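Local coordinates for legionella ubiquitin-specific protease A domain-containing protein (Legionella pneumophila subsp. pneumophila, PDB 5DGG), which is of unknown function but carries a LupA-type domain of the peptidase CA clan, consistent with ubiquitin-specific protease activity, and is possibly a metaeffector, at residues P122-F135 / L162-T176. Sequence-based numbering, arbitrary orientation. Where two conformers were deposited one is given.
Sequences PKHPQGDAYSCGDF and LDNLGNEDNVLRMTT
His124 and Gly166 bring the two backbones closest, CA to CA 4.7 Å, where the loop leading into helix 132-146 meets the turn joining helices 156-165 and 171-183 in this central domain, assigned to the CA peptidase clan. Gly166 leaves the helix with positive phi and sends CA-H to His124 O; one water bridges that oxygen to Asn167 N, a second joins His124 N to Leu162 O. Asn167 organises the turn: OD1 accepts from Arg173 N, while ND2 points almost straight at Gln126 OE1 (2.8 Å, 175° at the hydrogen) although the two amide planes stand 71° apart. Ser131 OG reaches that same OE1 from the opposite face, and Gln126 NE2 donates to Tyr130 OH, which holds the amide at both ends. Tyr130 OH donates to Asn170 OD1 at 2.5 Å, a value so short that it may partly reflect coordinate error; OD1 lies at the ring edge and also accepts from Asn167 ND2. Leu172 CD2 sits over the Phe135 face, 4.2 Å from the centroid, with Leu162 CD1 against CD1 of that ring. Arg173, its chain bent at chi2 and chi3, turns its guanidinium side-on to the Asp134 carboxylate, nearly coplanar with it: NE meets OD2 at 2.8 Å and NH2 meets OD1 at 2.7 Å.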
loop_
_atom_site.group_PDB
_atom_site.type_symbol
_atom_site.label_atom_id
_atom_site.label_comp_id
_atom_site.label_asym_id
_atom_site.label_seq_id
_atom_site.Cartn_x
_atom_site.Cartn_y
_atom_site.Cartn_z
ATOM N N PRO A 122 -11.284 4.198 -0.888
ATOM C CA PRO A 122 -11.780 3.659 -2.125
ATOM C C PRO A 122 -13.125 4.221 -2.566
ATOM O O PRO A 122 -13.842 4.808 -1.781
ATOM C CB PRO A 122 -11.935 2.148 -1.816
ATOM C CG PRO A 122 -12.237 2.128 -0.363
ATOM C CD PRO A 122 -11.531 3.305 0.255
ATOM N N LYS A 123 -13.448 3.988 -3.822
ATOM C CA LYS A 123 -14.777 4.351 -4.371
ATOM C C LYS A 123 -15.889 3.621 -3.645
ATOM O O LYS A 123 -16.924 4.219 -3.340
ATOM C CB LYS A 123 -14.863 4.000 -5.839
ATOM C CG LYS A 123 -13.907 4.789 -6.705
ATOM C CD LYS A 123 -14.168 4.559 -8.193
ATOM C CE LYS A 123 -13.434 5.623 -9.000
ATOM N NZ LYS A 123 -13.092 5.138 -10.360
ATOM N N HIS A 124 -15.673 2.340 -3.343
ATOM C CA HIS A 124 -16.734 1.500 -2.753
ATOM C C HIS A 124 -16.279 0.806 -1.450
ATOM O O HIS A 124 -16.105 -0.424 -1.389
ATOM C CB HIS A 124 -17.236 0.461 -3.783
ATOM C CG HIS A 124 -17.431 1.008 -5.163
ATOM N ND1 HIS A 124 -18.506 1.785 -5.522
ATOM C CD2 HIS A 124 -16.677 0.883 -6.278
ATOM C CE1 HIS A 124 -18.408 2.122 -6.796
ATOM N NE2 HIS A 124 -17.318 1.565 -7.283
ATOM N N PRO A 125 -16.102 1.586 -0.382
ATOM C CA PRO A 125 -15.626 1.006 0.863
ATOM C C PRO A 125 -16.670 0.082 1.458
ATOM O O PRO A 125 -17.870 0.302 1.251
ATOM C CB PRO A 125 -15.448 2.215 1.768
ATOM C CG PRO A 125 -16.379 3.230 1.228
ATOM C CD PRO A 125 -16.367 3.020 -0.251
ATOM N N GLN A 126 -16.228 -0.951 2.169
ATOM C CA GLN A 126 -17.151 -1.871 2.831
ATOM C C GLN A 126 -17.318 -1.502 4.309
ATOM O O GLN A 126 -18.386 -1.709 4.881
ATOM C CB GLN A 126 -16.643 -3.303 2.662
ATOM C CG GLN A 126 -17.373 -4.345 3.495
ATOM C CD GLN A 126 -16.937 -5.778 3.183
ATOM O OE1 GLN A 126 -15.786 -6.039 2.843
ATOM N NE2 GLN A 126 -17.872 -6.728 3.317
ATOM N N GLY A 127 -16.245 -1.000 4.924
ATOM C CA GLY A 127 -16.235 -0.579 6.313
ATOM C C GLY A 127 -16.230 -1.729 7.311
ATOM O O GLY A 127 -16.682 -1.553 8.424
ATOM N N ASP A 128 -15.728 -2.897 6.917
ATOM C CA ASP A 128 -15.605 -4.081 7.795
ATOM C C ASP A 128 -14.114 -4.413 8.012
ATOM O O ASP A 128 -13.313 -4.309 7.075
ATOM C CB ASP A 128 -16.264 -5.291 7.143
ATOM C CG ASP A 128 -17.772 -5.158 7.036
ATOM O OD1 ASP A 128 -18.359 -4.418 7.832
ATOM O OD2 ASP A 128 -18.360 -5.813 6.152
ATOM N N ALA A 129 -13.745 -4.859 9.202
ATOM C CA ALA A 129 -12.322 -5.075 9.496
ATOM C C ALA A 129 -11.672 -6.123 8.578
ATOM O O ALA A 129 -10.530 -5.937 8.092
ATOM C CB ALA A 129 -12.151 -5.471 10.969
ATOM N N TYR A 130 -12.403 -7.221 8.325
ATOM C CA TYR A 130 -11.793 -8.374 7.673
ATOM C C TYR A 130 -11.247 -8.109 6.265
ATOM O O TYR A 130 -10.382 -8.831 5.842
ATOM C CB TYR A 130 -12.731 -9.586 7.630
ATOM C CG TYR A 130 -13.791 -9.539 6.565
ATOM C CD1 TYR A 130 -13.644 -10.253 5.369
ATOM C CD2 TYR A 130 -14.967 -8.806 6.741
ATOM C CE1 TYR A 130 -14.609 -10.204 4.372
ATOM C CE2 TYR A 130 -15.926 -8.751 5.743
ATOM C CZ TYR A 130 -15.744 -9.462 4.573
ATOM O OH TYR A 130 -16.715 -9.452 3.606
ATOM N N SER A 131 -11.774 -7.113 5.542
ATOM C CA SER A 131 -11.427 -6.946 4.138
ATOM C C SER A 131 -10.389 -5.816 3.891
ATOM O O SER A 131 -10.124 -5.510 2.757
ATOM C CB SER A 131 -12.671 -6.710 3.301
ATOM O OG SER A 131 -13.379 -5.555 3.732
ATOM N N CYS A 132 -9.763 -5.267 4.936
ATOM C CA CYS A 132 -8.859 -4.132 4.752
ATOM C C CYS A 132 -7.654 -4.559 3.922
ATOM O O CYS A 132 -7.199 -3.805 3.122
ATOM C CB CYS A 132 -8.412 -3.551 6.088
ATOM S SG CYS A 132 -9.682 -2.642 7.000
ATOM N N GLY A 133 -7.169 -5.779 4.134
ATOM C CA GLY A 133 -6.079 -6.365 3.356
ATOM C C GLY A 133 -6.391 -6.442 1.883
ATOM O O GLY A 133 -5.552 -6.112 1.030
ATOM N N ASP A 134 -7.603 -6.929 1.596
ATOM C CA ASP A 134 -8.070 -7.086 0.242
ATOM C C ASP A 134 -8.115 -5.752 -0.486
ATOM O O ASP A 134 -7.637 -5.619 -1.628
ATOM C CB ASP A 134 -9.487 -7.717 0.247
ATOM C CG ASP A 134 -9.552 -9.014 1.074
ATOM O OD1 ASP A 134 -9.467 -8.979 2.343
ATOM O OD2 ASP A 134 -9.708 -10.079 0.432
ATOM N N PHE A 135 -8.752 -4.786 0.141
ATOM C CA PHE A 135 -8.766 -3.425 -0.396
ATOM C C PHE A 135 -7.363 -2.880 -0.609
ATOM O O PHE A 135 -7.090 -2.291 -1.655
ATOM C CB PHE A 135 -9.558 -2.458 0.513
ATOM C CG PHE A 135 -11.071 -2.501 0.313
ATOM C CD1 PHE A 135 -11.676 -1.656 -0.578
ATOM C CD2 PHE A 135 -11.878 -3.365 1.049
ATOM C CE1 PHE A 135 -13.047 -1.692 -0.780
ATOM C CE2 PHE A 135 -13.248 -3.414 0.868
ATOM C CZ PHE A 135 -13.833 -2.574 -0.051
ATOM N N LEU A 162 -12.147 -4.160 -7.552
ATOM C CA LEU A 162 -12.139 -3.022 -6.619
ATOM C C LEU A 162 -12.843 -1.802 -7.177
ATOM O O LEU A 162 -13.703 -1.197 -6.516
ATOM C CB LEU A 162 -10.702 -2.619 -6.286
ATOM C CG LEU A 162 -10.536 -1.293 -5.504
ATOM C CD1 LEU A 162 -11.030 -1.439 -4.105
ATOM C CD2 LEU A 162 -9.080 -0.905 -5.444
ATOM N N ASP A 163 -12.482 -1.422 -8.390
ATOM C CA ASP A 163 -12.991 -0.175 -8.950
ATOM C C ASP A 163 -14.492 -0.146 -9.176
ATOM O O ASP A 163 -15.143 0.903 -9.017
ATOM C CB ASP A 163 -12.327 0.091 -10.286
ATOM C CG ASP A 163 -12.577 1.486 -10.769
ATOM O OD1 ASP A 163 -12.012 2.428 -10.191
ATOM O OD2 ASP A 163 -13.373 1.661 -11.709
ATOM N N ASN A 164 -15.049 -1.291 -9.574
ATOM C CA ASN A 164 -16.466 -1.343 -9.912
ATOM C C ASN A 164 -17.338 -1.871 -8.830
ATOM O O ASN A 164 -18.478 -1.435 -8.748
ATOM C CB ASN A 164 -16.657 -2.142 -11.201
ATOM C CG ASN A 164 -15.948 -1.474 -12.359
ATOM O OD1 ASN A 164 -16.425 -0.493 -12.869
ATOM N ND2 ASN A 164 -14.765 -1.948 -12.706
ATOM N N LEU A 165 -16.821 -2.795 -8.004
ATOM C CA LEU A 165 -17.636 -3.495 -7.000
ATOM C C LEU A 165 -17.252 -3.339 -5.525
ATOM O O LEU A 165 -18.012 -3.771 -4.655
ATOM C CB LEU A 165 -17.593 -4.985 -7.283
ATOM C CG LEU A 165 -18.249 -5.384 -8.599
ATOM C CD1 LEU A 165 -17.837 -6.814 -8.970
ATOM C CD2 LEU A 165 -19.761 -5.246 -8.454
ATOM N N GLY A 166 -16.057 -2.831 -5.239
ATOM C CA GLY A 166 -15.537 -2.875 -3.863
ATOM C C GLY A 166 -15.507 -4.333 -3.460
ATOM O O GLY A 166 -15.029 -5.184 -4.233
ATOM N N ASN A 167 -16.030 -4.623 -2.280
ATOM C CA ASN A 167 -16.192 -6.010 -1.821
ATOM C C ASN A 167 -17.652 -6.389 -1.592
ATOM O O ASN A 167 -17.989 -7.220 -0.740
ATOM C CB ASN A 167 -15.366 -6.273 -0.580
ATOM C CG ASN A 167 -15.255 -7.746 -0.271
ATOM O OD1 ASN A 167 -15.109 -8.584 -1.184
ATOM N ND2 ASN A 167 -15.342 -8.078 1.010
ATOM N N GLU A 168 -18.524 -5.784 -2.370
ATOM C CA GLU A 168 -19.946 -6.192 -2.401
ATOM C C GLU A 168 -20.078 -7.673 -2.671
ATOM O O GLU A 168 -19.385 -8.201 -3.547
ATOM C CB GLU A 168 -20.662 -5.424 -3.514
ATOM C CG GLU A 168 -21.485 -4.260 -3.000
ATOM C CD GLU A 168 -22.912 -4.700 -2.666
ATOM O OE1 GLU A 168 -23.074 -5.855 -2.194
ATOM O OE2 GLU A 168 -23.872 -3.914 -2.887
ATOM N N ASP A 169 -20.969 -8.334 -1.933
ATOM C CA ASP A 169 -21.182 -9.779 -2.035
ATOM C C ASP A 169 -19.874 -10.536 -1.835
ATOM O O ASP A 169 -19.714 -11.645 -2.348
ATOM C CB ASP A 169 -21.818 -10.176 -3.399
ATOM C CG ASP A 169 -23.301 -9.818 -3.507
ATOM O OD1 ASP A 169 -23.824 -9.161 -2.576
ATOM O OD2 ASP A 169 -23.928 -10.195 -4.543
ATOM N N ASN A 170 -18.914 -9.897 -1.148
ATOM C CA ASN A 170 -17.614 -10.483 -0.853
ATOM C C ASN A 170 -16.848 -10.841 -2.133
ATOM O O ASN A 170 -16.010 -11.722 -2.108
ATOM C CB ASN A 170 -17.813 -11.719 0.039
ATOM C CG ASN A 170 -16.754 -11.853 1.111
ATOM O OD1 ASN A 170 -16.239 -10.858 1.650
ATOM N ND2 ASN A 170 -16.403 -13.086 1.422
ATOM N N VAL A 171 -17.116 -10.146 -3.241
ATOM C CA VAL A 171 -16.485 -10.516 -4.521
ATOM C C VAL A 171 -14.994 -10.197 -4.566
ATOM O O VAL A 171 -14.223 -10.898 -5.256
ATOM C CB VAL A 171 -17.151 -9.882 -5.759
ATOM C CG1 VAL A 171 -18.579 -10.372 -5.914
ATOM C CG2 VAL A 171 -17.052 -8.360 -5.730
ATOM N N LEU A 172 -14.566 -9.158 -3.838
ATOM C CA LEU A 172 -13.133 -8.854 -3.768
ATOM C C LEU A 172 -12.389 -9.968 -3.014
ATOM O O LEU A 172 -11.346 -10.472 -3.466
ATOM C CB LEU A 172 -12.898 -7.474 -3.171
ATOM C CG LEU A 172 -11.470 -6.938 -3.322
ATOM C CD1 LEU A 172 -11.037 -6.651 -4.787
ATOM C CD2 LEU A 172 -11.325 -5.685 -2.461
ATOM N N ARG A 173 -12.924 -10.397 -1.894
ATOM C CA ARG A 173 -12.381 -11.570 -1.192
ATOM C C ARG A 173 -12.365 -12.838 -2.062
ATOM O O ARG A 173 -11.386 -13.605 -2.048
ATOM C CB ARG A 173 -13.130 -11.800 0.112
ATOM C CG ARG A 173 -12.755 -13.061 0.893
ATOM C CD ARG A 173 -11.256 -13.203 1.200
ATOM N NE ARG A 173 -10.662 -12.125 2.008
ATOM C CZ ARG A 173 -10.544 -12.130 3.325
ATOM N NH1 ARG A 173 -11.014 -13.160 4.034
ATOM N NH2 ARG A 173 -9.976 -11.096 3.967
ATOM N N MET A 174 -13.392 -13.026 -2.890
ATOM C CA MET A 174 -13.342 -14.143 -3.814
ATOM C C MET A 174 -12.226 -13.997 -4.844
ATOM O O MET A 174 -11.545 -14.976 -5.131
ATOM C CB MET A 174 -14.667 -14.355 -4.529
ATOM C CG MET A 174 -14.900 -15.835 -4.790
ATOM S SD MET A 174 -15.557 -16.179 -6.418
ATOM C CE MET A 174 -16.459 -17.696 -6.045
ATOM N N THR A 175 -12.005 -12.802 -5.394
ATOM C CA THR A 175 -10.905 -12.663 -6.343
ATOM C C THR A 175 -9.546 -12.790 -5.639
ATOM O O THR A 175 -8.608 -13.314 -6.221
ATOM C CB THR A 175 -10.982 -11.384 -7.204
ATOM O OG1 THR A 175 -11.028 -10.222 -6.377
ATOM C CG2 THR A 175 -12.230 -11.386 -8.074
ATOM N N THR A 176 -9.435 -12.345 -4.391
ATOM C CA THR A 176 -8.162 -12.460 -3.702
ATOM C C THR A 176 -7.854 -13.962 -3.416
ATOM O O THR A 176 -6.700 -14.395 -3.567
ATOM C CB THR A 176 -8.060 -11.565 -2.450
ATOM O OG1 THR A 176 -9.073 -11.896 -1.527
ATOM C CG2 THR A 176 -8.205 -10.101 -2.817
HETATM O O HOH W 1 -13.593 0.825 -4.541
HETATM O O HOH W 2 -17.413 -2.857 -0.704
#